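Local coordinates for 39 kDa initiator binding protein (Trichomonas vaginalis, PDB 1Q87), which represents the C-terminal domain of a protein that, as its name implies, binds the initiator (Inr) element of core promoters, at residues C157-I169 / Y190-I202. Residues are numbered along the deposited sequence; the frame is centred on the assembly and turned at random.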
ATOM      1  N   CYS A 157      -2.663   5.959  -2.776  1.00 41.57           N
ATOM      2  CA  CYS A 157      -3.771   5.774  -3.713  1.00 38.08           C
ATOM      3  C   CYS A 157      -3.483   4.691  -4.741  1.00 38.46           C
ATOM      4  O   CYS A 157      -2.571   4.820  -5.560  1.00 42.95           O
ATOM      5  CB  CYS A 157      -4.080   7.095  -4.452  1.00 48.47           C
ATOM      6  SG  CYS A 157      -5.406   6.959  -5.715  1.00 51.80           S
ATOM      7  N   LEU A 158      -4.259   3.618  -4.700  1.00 36.66           N
ATOM      8  CA  LEU A 158      -4.087   2.549  -5.674  1.00 43.01           C
ATOM      9  C   LEU A 158      -4.977   2.866  -6.887  1.00 46.41           C
ATOM     10  O   LEU A 158      -6.187   3.059  -6.765  1.00 44.75           O
ATOM     11  CB  LEU A 158      -4.489   1.187  -5.073  1.00 41.97           C
ATOM     12  CG  LEU A 158      -4.603   0.015  -6.073  1.00 40.92           C
ATOM     13  CD1 LEU A 158      -3.203  -0.333  -6.581  1.00 38.18           C
ATOM     14  CD2 LEU A 158      -5.306  -1.228  -5.424  1.00 43.41           C
ATOM     15  N   ILE A 159      -4.380   2.934  -8.062  1.00 50.86           N
ATOM     16  CA  ILE A 159      -5.166   3.210  -9.256  1.00 55.71           C
ATOM     17  C   ILE A 159      -5.423   1.858  -9.913  1.00 51.95           C
ATOM     18  O   ILE A 159      -4.500   1.064  -9.996  1.00 49.07           O
ATOM     19  CB  ILE A 159      -4.389   4.112 -10.235  1.00 52.71           C
ATOM     20  CG1 ILE A 159      -4.080   5.457  -9.587  1.00 53.32           C
ATOM     21  CG2 ILE A 159      -5.200   4.322 -11.510  1.00 57.07           C
ATOM     22  CD1 ILE A 159      -3.181   6.324 -10.473  1.00 50.52           C
ATOM     23  N   LEU A 160      -6.667   1.612 -10.354  1.00 58.12           N
ATOM     24  CA  LEU A 160      -7.097   0.351 -11.008  1.00 62.17           C
ATOM     25  C   LEU A 160      -7.712   0.548 -12.384  1.00 68.41           C
ATOM     26  O   LEU A 160      -8.749   1.225 -12.521  1.00 60.85           O
ATOM     27  CB  LEU A 160      -8.140  -0.360 -10.164  1.00 62.63           C
ATOM     28  CG  LEU A 160      -7.549  -1.280  -9.116  1.00 77.28           C
ATOM     29  CD1 LEU A 160      -8.652  -1.839  -8.214  1.00 77.88           C
ATOM     30  CD2 LEU A 160      -6.796  -2.387  -9.856  1.00 79.79           C
ATOM     31  N   LYS A 161      -7.096  -0.078 -13.382  1.00 75.26           N
ATOM     32  CA  LYS A 161      -7.547   0.019 -14.772  1.00 84.72           C
ATOM     33  C   LYS A 161      -8.356  -1.193 -15.207  1.00 85.21           C
ATOM     34  O   LYS A 161      -7.793  -2.186 -15.644  1.00 83.93           O
ATOM     35  CB  LYS A 161      -6.346   0.196 -15.706  1.00 83.92           C
ATOM     36  CG  LYS A 161      -6.719   0.558 -17.130  1.00 88.85           C
ATOM     37  CD  LYS A 161      -5.929   1.767 -17.595  1.00 94.43           C
ATOM     38  CE  LYS A 161      -6.380   2.250 -18.963  1.00 99.43           C
ATOM     39  NZ  LYS A 161      -5.938   3.652 -19.227  1.00 95.91           N
ATOM     40  N   THR A 162      -9.680  -1.090 -15.092  1.00 92.06           N
ATOM     41  CA  THR A 162     -10.592  -2.176 -15.450  1.00 95.44           C
ATOM     42  C   THR A 162     -11.402  -1.857 -16.709  1.00 99.68           C
ATOM     43  O   THR A 162     -11.310  -0.750 -17.260  1.00 99.86           O
ATOM     44  CB  THR A 162     -11.597  -2.453 -14.306  1.00 96.43           C
ATOM     45  OG1 THR A 162     -12.651  -1.479 -14.330  1.00 96.14           O
ATOM     46  CG2 THR A 162     -10.896  -2.384 -12.964  1.00 99.73           C
ATOM     47  N   PRO A 163     -12.201  -2.836 -17.191  1.00102.43           N
ATOM     48  CA  PRO A 163     -13.035  -2.651 -18.388  1.00100.76           C
ATOM     49  C   PRO A 163     -13.849  -1.359 -18.304  1.00100.24           C
ATOM     50  O   PRO A 163     -13.772  -0.490 -19.184  1.00 96.44           O
ATOM     51  CB  PRO A 163     -13.915  -3.891 -18.369  1.00 98.64           C
ATOM     52  CG  PRO A 163     -12.954  -4.940 -17.894  1.00 96.67           C
ATOM     53  CD  PRO A 163     -12.260  -4.243 -16.740  1.00100.05           C
ATOM     54  N   THR A 164     -14.612  -1.248 -17.219  1.00 99.24           N
ATOM     55  CA  THR A 164     -15.459  -0.087 -16.959  1.00 98.80           C
ATOM     56  C   THR A 164     -14.651   1.193 -16.691  1.00 96.40           C
ATOM     57  O   THR A 164     -15.211   2.225 -16.288  1.00 93.71           O
ATOM     58  CB  THR A 164     -16.347  -0.343 -15.747  1.00100.36           C
ATOM     59  OG1 THR A 164     -15.666   0.089 -14.563  1.00107.43           O
ATOM     60  CG2 THR A 164     -16.651  -1.833 -15.629  1.00 99.81           C
ATOM     61  N   GLY A 165     -13.338   1.115 -16.898  1.00 91.16           N
ATOM     62  CA  GLY A 165     -12.494   2.276 -16.686  1.00 85.29           C
ATOM     63  C   GLY A 165     -11.658   2.275 -15.413  1.00 78.32           C
ATOM     64  O   GLY A 165     -11.500   1.253 -14.754  1.00 70.94           O
ATOM     65  N   ILE A 166     -11.137   3.458 -15.087  1.00 72.98           N
ATOM     66  CA  ILE A 166     -10.295   3.707 -13.932  1.00 62.56           C
ATOM     67  C   ILE A 166     -11.023   3.883 -12.597  1.00 68.72           C
ATOM     68  O   ILE A 166     -12.050   4.570 -12.504  1.00 69.92           O
ATOM     69  CB  ILE A 166      -9.437   4.945 -14.192  1.00 58.88           C
ATOM     70  CG1 ILE A 166      -8.446   4.628 -15.297  1.00 60.47           C
ATOM     71  CG2 ILE A 166      -8.704   5.381 -12.926  1.00 52.11           C
ATOM     72  CD1 ILE A 166      -7.634   3.393 -15.031  1.00 65.94           C
ATOM     73  N   ARG A 167     -10.470   3.256 -11.560  1.00 68.22           N
ATOM     74  CA  ARG A 167     -11.032   3.359 -10.221  1.00 62.84           C
ATOM     75  C   ARG A 167      -9.933   3.709  -9.216  1.00 55.45           C
ATOM     76  O   ARG A 167      -8.785   3.323  -9.404  1.00 53.68           O
ATOM     77  CB  ARG A 167     -11.675   2.034  -9.836  1.00 65.37           C
ATOM     78  CG  ARG A 167     -12.555   2.103  -8.619  1.00 74.07           C
ATOM     79  CD  ARG A 167     -12.886   0.708  -8.127  1.00 81.30           C
ATOM     80  NE  ARG A 167     -13.028  -0.236  -9.234  1.00 84.10           N
ATOM     81  CZ  ARG A 167     -13.027  -1.559  -9.080  1.00 89.15           C
ATOM     82  NH1 ARG A 167     -12.886  -2.089  -7.865  1.00 77.95           N
ATOM     83  NH2 ARG A 167     -13.166  -2.358 -10.136  1.00 86.41           N
ATOM     84  N   LYS A 168     -10.287   4.433  -8.154  1.00 46.94           N
ATOM     85  CA  LYS A 168      -9.310   4.789  -7.150  1.00 43.60           C
ATOM     86  C   LYS A 168      -9.709   4.415  -5.722  1.00 51.31           C
ATOM     87  O   LYS A 168     -10.862   4.573  -5.343  1.00 49.78           O
ATOM     88  CB  LYS A 168      -9.010   6.276  -7.220  1.00 42.95           C
ATOM     89  CG  LYS A 168      -8.126   6.646  -8.423  1.00 40.59           C
ATOM     90  CD  LYS A 168      -7.781   8.124  -8.422  1.00 48.62           C
ATOM     91  CE  LYS A 168      -7.128   8.550  -9.734  1.00 57.57           C
ATOM     92  NZ  LYS A 168      -6.955  10.028  -9.786  1.00 65.54           N
ATOM     93  N   ILE A 169      -8.765   3.907  -4.929  1.00 44.65           N
ATOM     94  CA  ILE A 169      -9.068   3.540  -3.540  1.00 42.07           C
ATOM     95  C   ILE A 169      -7.852   3.847  -2.657  1.00 45.34           C
ATOM     96  O   ILE A 169      -6.721   3.492  -2.993  1.00 40.98           O
ATOM     97  CB  ILE A 169      -9.490   2.061  -3.470  1.00 39.78           C
ATOM     98  CG1 ILE A 169      -9.819   1.695  -2.041  1.00 42.92           C
ATOM     99  CG2 ILE A 169      -8.484   1.193  -4.164  1.00 39.73           C
ATOM    100  CD1 ILE A 169     -10.980   2.519  -1.468  1.00 38.84           C
ATOM    101  N   TYR A 190     -13.747   0.974   4.418  1.00 70.37           N
ATOM    102  CA  TYR A 190     -13.889  -0.464   4.239  1.00 71.38           C
ATOM    103  C   TYR A 190     -13.015  -1.117   5.302  1.00 74.61           C
ATOM    104  O   TYR A 190     -12.088  -0.496   5.814  1.00 70.62           O
ATOM    105  CB  TYR A 190     -13.462  -0.894   2.840  1.00 69.20           C
ATOM    106  CG  TYR A 190     -14.324  -0.298   1.756  1.00 78.22           C
ATOM    107  CD1 TYR A 190     -15.564  -0.860   1.417  1.00 79.33           C
ATOM    108  CD2 TYR A 190     -13.935   0.873   1.108  1.00 79.35           C
ATOM    109  CE1 TYR A 190     -16.392  -0.254   0.459  1.00 79.05           C
ATOM    110  CE2 TYR A 190     -14.747   1.483   0.160  1.00 74.62           C
ATOM    111  CZ  TYR A 190     -15.968   0.922  -0.164  1.00 76.88           C
ATOM    112  OH  TYR A 190     -16.743   1.549  -1.112  1.00 66.40           O
ATOM    113  N   ASP A 191     -13.329  -2.361   5.645  1.00 72.04           N
ATOM    114  CA  ASP A 191     -12.599  -3.063   6.683  1.00 67.84           C
ATOM    115  C   ASP A 191     -11.226  -3.541   6.240  1.00 64.67           C
ATOM    116  O   ASP A 191     -10.286  -3.515   7.017  1.00 49.67           O
ATOM    117  CB  ASP A 191     -13.398  -4.277   7.181  1.00 71.85           C
ATOM    118  CG  ASP A 191     -14.650  -3.890   7.953  1.00 79.44           C
ATOM    119  OD1 ASP A 191     -14.676  -2.806   8.565  1.00 80.45           O
ATOM    120  OD2 ASP A 191     -15.607  -4.692   7.966  1.00 86.96           O
ATOM    121  N   SER A 192     -11.108  -3.991   5.000  1.00 58.97           N
ATOM    122  CA  SER A 192      -9.834  -4.502   4.550  1.00 55.15           C
ATOM    123  C   SER A 192      -9.814  -4.533   3.037  1.00 56.52           C
ATOM    124  O   SER A 192     -10.833  -4.296   2.387  1.00 55.81           O
ATOM    125  CB  SER A 192      -9.692  -5.923   5.030  1.00 46.15           C
ATOM    126  OG  SER A 192     -10.401  -6.772   4.129  1.00 57.22           O
ATOM    127  N   TRP A 193      -8.671  -4.876   2.467  1.00 52.57           N
ATOM    128  CA  TRP A 193      -8.624  -4.965   1.020  1.00 61.94           C
ATOM    129  C   TRP A 193      -9.602  -6.028   0.520  1.00 64.61           C
ATOM    130  O   TRP A 193     -10.314  -5.793  -0.452  1.00 68.98           O
ATOM    131  CB  TRP A 193      -7.222  -5.318   0.514  1.00 61.04           C
ATOM    132  CG  TRP A 193      -6.238  -4.192   0.572  1.00 66.80           C
ATOM    133  CD1 TRP A 193      -5.164  -4.098   1.400  1.00 60.25           C
ATOM    134  CD2 TRP A 193      -6.184  -3.038  -0.289  1.00 65.63           C
ATOM    135  NE1 TRP A 193      -4.440  -2.981   1.104  1.00 50.33           N
ATOM    136  CE2 TRP A 193      -5.036  -2.308   0.078  1.00 60.59           C
ATOM    137  CE3 TRP A 193      -6.992  -2.556  -1.330  1.00 54.97           C
ATOM    138  CZ2 TRP A 193      -4.668  -1.107  -0.563  1.00 60.55           C
ATOM    139  CZ3 TRP A 193      -6.631  -1.366  -1.966  1.00 61.08           C
ATOM    140  CH2 TRP A 193      -5.476  -0.656  -1.578  1.00 60.19           C
ATOM    141  N   ASP A 194      -9.615  -7.191   1.177  1.00 68.97           N
ATOM    142  CA  ASP A 194     -10.479  -8.329   0.811  1.00 68.32           C
ATOM    143  C   ASP A 194     -11.961  -7.930   0.742  1.00 63.29           C
ATOM    144  O   ASP A 194     -12.672  -8.258  -0.215  1.00 54.61           O
ATOM    145  CB  ASP A 194     -10.298  -9.459   1.827  1.00 79.95           C
ATOM    146  CG  ASP A 194      -8.817  -9.797   2.081  1.00 92.80           C
ATOM    147  OD1 ASP A 194      -8.246 -10.630   1.323  1.00 85.26           O
ATOM    148  OD2 ASP A 194      -8.224  -9.219   3.040  1.00 92.60           O
ATOM    149  N   LYS A 195     -12.406  -7.224   1.770  1.00 47.91           N
ATOM    150  CA  LYS A 195     -13.766  -6.712   1.876  1.00 55.35           C
ATOM    151  C   LYS A 195     -14.070  -5.768   0.704  1.00 62.39           C
ATOM    152  O   LYS A 195     -15.123  -5.863   0.049  1.00 67.82           O
ATOM    153  CB  LYS A 195     -13.905  -5.919   3.187  1.00 51.92           C
ATOM    154  CG  LYS A 195     -15.242  -6.027   3.886  1.00 73.54           C
ATOM    155  CD  LYS A 195     -16.392  -5.491   3.046  1.00 87.30           C
ATOM    156  CE  LYS A 195     -17.743  -5.764   3.716  1.00 89.40           C
ATOM    157  NZ  LYS A 195     -17.844  -5.143   5.077  1.00 93.39           N
ATOM    158  N   TYR A 196     -13.147  -4.840   0.462  1.00 63.55           N
ATOM    159  CA  TYR A 196     -13.312  -3.861  -0.587  1.00 57.02           C
ATOM    160  C   TYR A 196     -13.406  -4.491  -1.955  1.00 63.54           C
ATOM    161  O   TYR A 196     -14.220  -4.059  -2.773  1.00 66.19           O
ATOM    162  CB  TYR A 196     -12.175  -2.842  -0.565  1.00 59.59           C
ATOM    163  CG  TYR A 196     -12.190  -1.961  -1.785  1.00 50.37           C
ATOM    164  CD1 TYR A 196     -11.469  -2.320  -2.923  1.00 54.98           C
ATOM    165  CD2 TYR A 196     -12.977  -0.806  -1.836  1.00 51.31           C
ATOM    166  CE1 TYR A 196     -11.526  -1.559  -4.085  1.00 59.86           C
ATOM    167  CE2 TYR A 196     -13.048  -0.028  -3.008  1.00 52.30           C
ATOM    168  CZ  TYR A 196     -12.317  -0.420  -4.127  1.00 54.56           C
ATOM    169  OH  TYR A 196     -12.381   0.289  -5.304  1.00 56.98           O
ATOM    170  N   PHE A 197     -12.581  -5.495  -2.226  1.00 55.67           N
ATOM    171  CA  PHE A 197     -12.648  -6.145  -3.531  1.00 65.37           C
ATOM    172  C   PHE A 197     -13.812  -7.123  -3.600  1.00 74.06           C
ATOM    173  O   PHE A 197     -14.083  -7.721  -4.651  1.00 74.14           O
ATOM    174  CB  PHE A 197     -11.347  -6.865  -3.844  1.00 65.45           C
ATOM    175  CG  PHE A 197     -10.320  -5.985  -4.475  1.00 71.07           C
ATOM    176  CD1 PHE A 197     -10.379  -5.703  -5.832  1.00 76.11           C
ATOM    177  CD2 PHE A 197      -9.314  -5.424  -3.715  1.00 68.03           C
ATOM    178  CE1 PHE A 197      -9.455  -4.879  -6.424  1.00 77.01           C
ATOM    179  CE2 PHE A 197      -8.382  -4.597  -4.292  1.00 73.84           C
ATOM    180  CZ  PHE A 197      -8.450  -4.321  -5.656  1.00 80.91           C
ATOM    181  N   GLU A 198     -14.485  -7.289  -2.465  1.00 79.68           N
ATOM    182  CA  GLU A 198     -15.642  -8.161  -2.378  1.00 85.22           C
ATOM    183  C   GLU A 198     -16.799  -7.282  -2.839  1.00 83.65           C
ATOM    184  O   GLU A 198     -17.547  -7.627  -3.757  1.00 84.24           O
ATOM    185  CB  GLU A 198     -15.859  -8.593  -0.930  1.00 93.35           C
ATOM    186  CG  GLU A 198     -16.940  -9.647  -0.732  1.00106.00           C
ATOM    187  CD  GLU A 198     -17.415  -9.723   0.719  1.00111.84           C
ATOM    188  OE1 GLU A 198     -18.094  -8.773   1.173  1.00113.42           O
ATOM    189  OE2 GLU A 198     -17.101 -10.721   1.409  1.00106.84           O
ATOM    190  N   MET A 199     -16.899  -6.123  -2.201  1.00 77.68           N
ATOM    191  CA  MET A 199     -17.925  -5.137  -2.491  1.00 75.30           C
ATOM    192  C   MET A 199     -17.835  -4.529  -3.881  1.00 74.48           C
ATOM    193  O   MET A 199     -18.825  -4.034  -4.385  1.00 77.21           O
ATOM    194  CB  MET A 199     -17.831  -3.989  -1.497  1.00 74.67           C
ATOM    195  CG  MET A 199     -17.912  -4.392  -0.069  1.00 84.36           C
ATOM    196  SD  MET A 199     -19.524  -3.995   0.540  1.00 96.09           S
ATOM    197  CE  MET A 199     -19.277  -2.284   1.012  1.00100.44           C
ATOM    198  N   LYS A 200     -16.652  -4.538  -4.484  1.00 68.72           N
ATOM    199  CA  LYS A 200     -16.461  -3.918  -5.788  1.00 65.57           C
ATOM    200  C   LYS A 200     -15.435  -4.720  -6.536  1.00 70.57           C
ATOM    201  O   LYS A 200     -14.291  -4.305  -6.654  1.00 69.61           O
ATOM    202  CB  LYS A 200     -15.925  -2.492  -5.617  1.00 66.67           C
ATOM    203  CG  LYS A 200     -16.507  -1.717  -4.441  1.00 63.97           C
ATOM    204  CD  LYS A 200     -17.542  -0.690  -4.867  1.00 72.27           C
ATOM    205  CE  LYS A 200     -18.165  -0.012  -3.649  1.00 76.30           C
ATOM    206  NZ  LYS A 200     -18.987   1.196  -3.977  1.00 72.75           N
ATOM    207  N   PRO A 201     -15.820  -5.883  -7.061  1.00 74.50           N
ATOM    208  CA  PRO A 201     -14.833  -6.682  -7.785  1.00 75.06           C
ATOM    209  C   PRO A 201     -14.401  -6.026  -9.075  1.00 72.19           C
ATOM    210  O   PRO A 201     -14.879  -4.966  -9.429  1.00 75.08           O
ATOM    211  CB  PRO A 201     -15.562  -8.004  -8.029  1.00 77.23           C
ATOM    212  CG  PRO A 201     -16.600  -8.035  -6.934  1.00 78.23           C
ATOM    213  CD  PRO A 201     -17.085  -6.614  -6.917  1.00 76.29           C
ATOM    214  N   ILE A 202     -13.513  -6.700  -9.782  1.00 74.79           N
ATOM    215  CA  ILE A 202     -12.991  -6.232 -11.037  1.00 77.44           C
ATOM    216  C   ILE A 202     -13.915  -6.653 -12.182  1.00 86.98           C
ATOM    217  O   ILE A 202     -13.731  -7.718 -12.796  1.00 88.95           O
ATOM    218  CB  ILE A 202     -11.614  -6.833 -11.265  1.00 83.85           C
ATOM    219  CG1 ILE A 202     -10.709  -6.493 -10.082  1.00 83.84           C
ATOM    220  CG2 ILE A 202     -11.036  -6.332 -12.586  1.00 87.14           C
ATOM    221  CD1 ILE A 202     -10.473  -5.033  -9.907  1.00 83.39           C
TER
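Ile-169 lies over one face of the Tyr-196 ring: its CG1 sits 3.9 Å from the ring centroid, 15° off the normal, in a CH-pi contact. With CG1 anti to the backbone N (chi1 -179°), that branch is laid across the ring. Its CD1 comes to 3.6 Å from Tyr-196 CE2, while the other branch, CG2, meets the edge of the Trp-193 indole at CZ3 (3.8 Å). Trp-193 CZ3 is also approached obliquely by Leu-158 CD2, at 3.7 Å, so one corner of the indole is shared by residues of both hairpin strands. Further toward the turn, Leu-160 CD1 reaches Phe-197 CZ at 3.6 Å and also touches Ile-202 CD1; the methyls CG2 of Thr-162 and Ile-202 extend this apolar layer.

Arg-167 spans the border of the patch. Its chain is bent at chi3, carrying the guanidinium to the backbone that follows the helix. There NH1 donates to Lys-200 O (2.9 Å) and NH2 to Pro-201 O (3.2 Å). Both bonds are weak, but two neighbouring carbonyls held by separate nitrogens would restrain the group's rotation.

Helix 193-199 thus packs on one face of the 157-162/165-169 hairpin, running roughly antiparallel to the second strand (147°). Trp-193 and Phe-197 also touch helix 111-123, so the same two rings meet both that helix and the antiparallel sheet, in which strands 147-151 and 182-183 flank the hairpin.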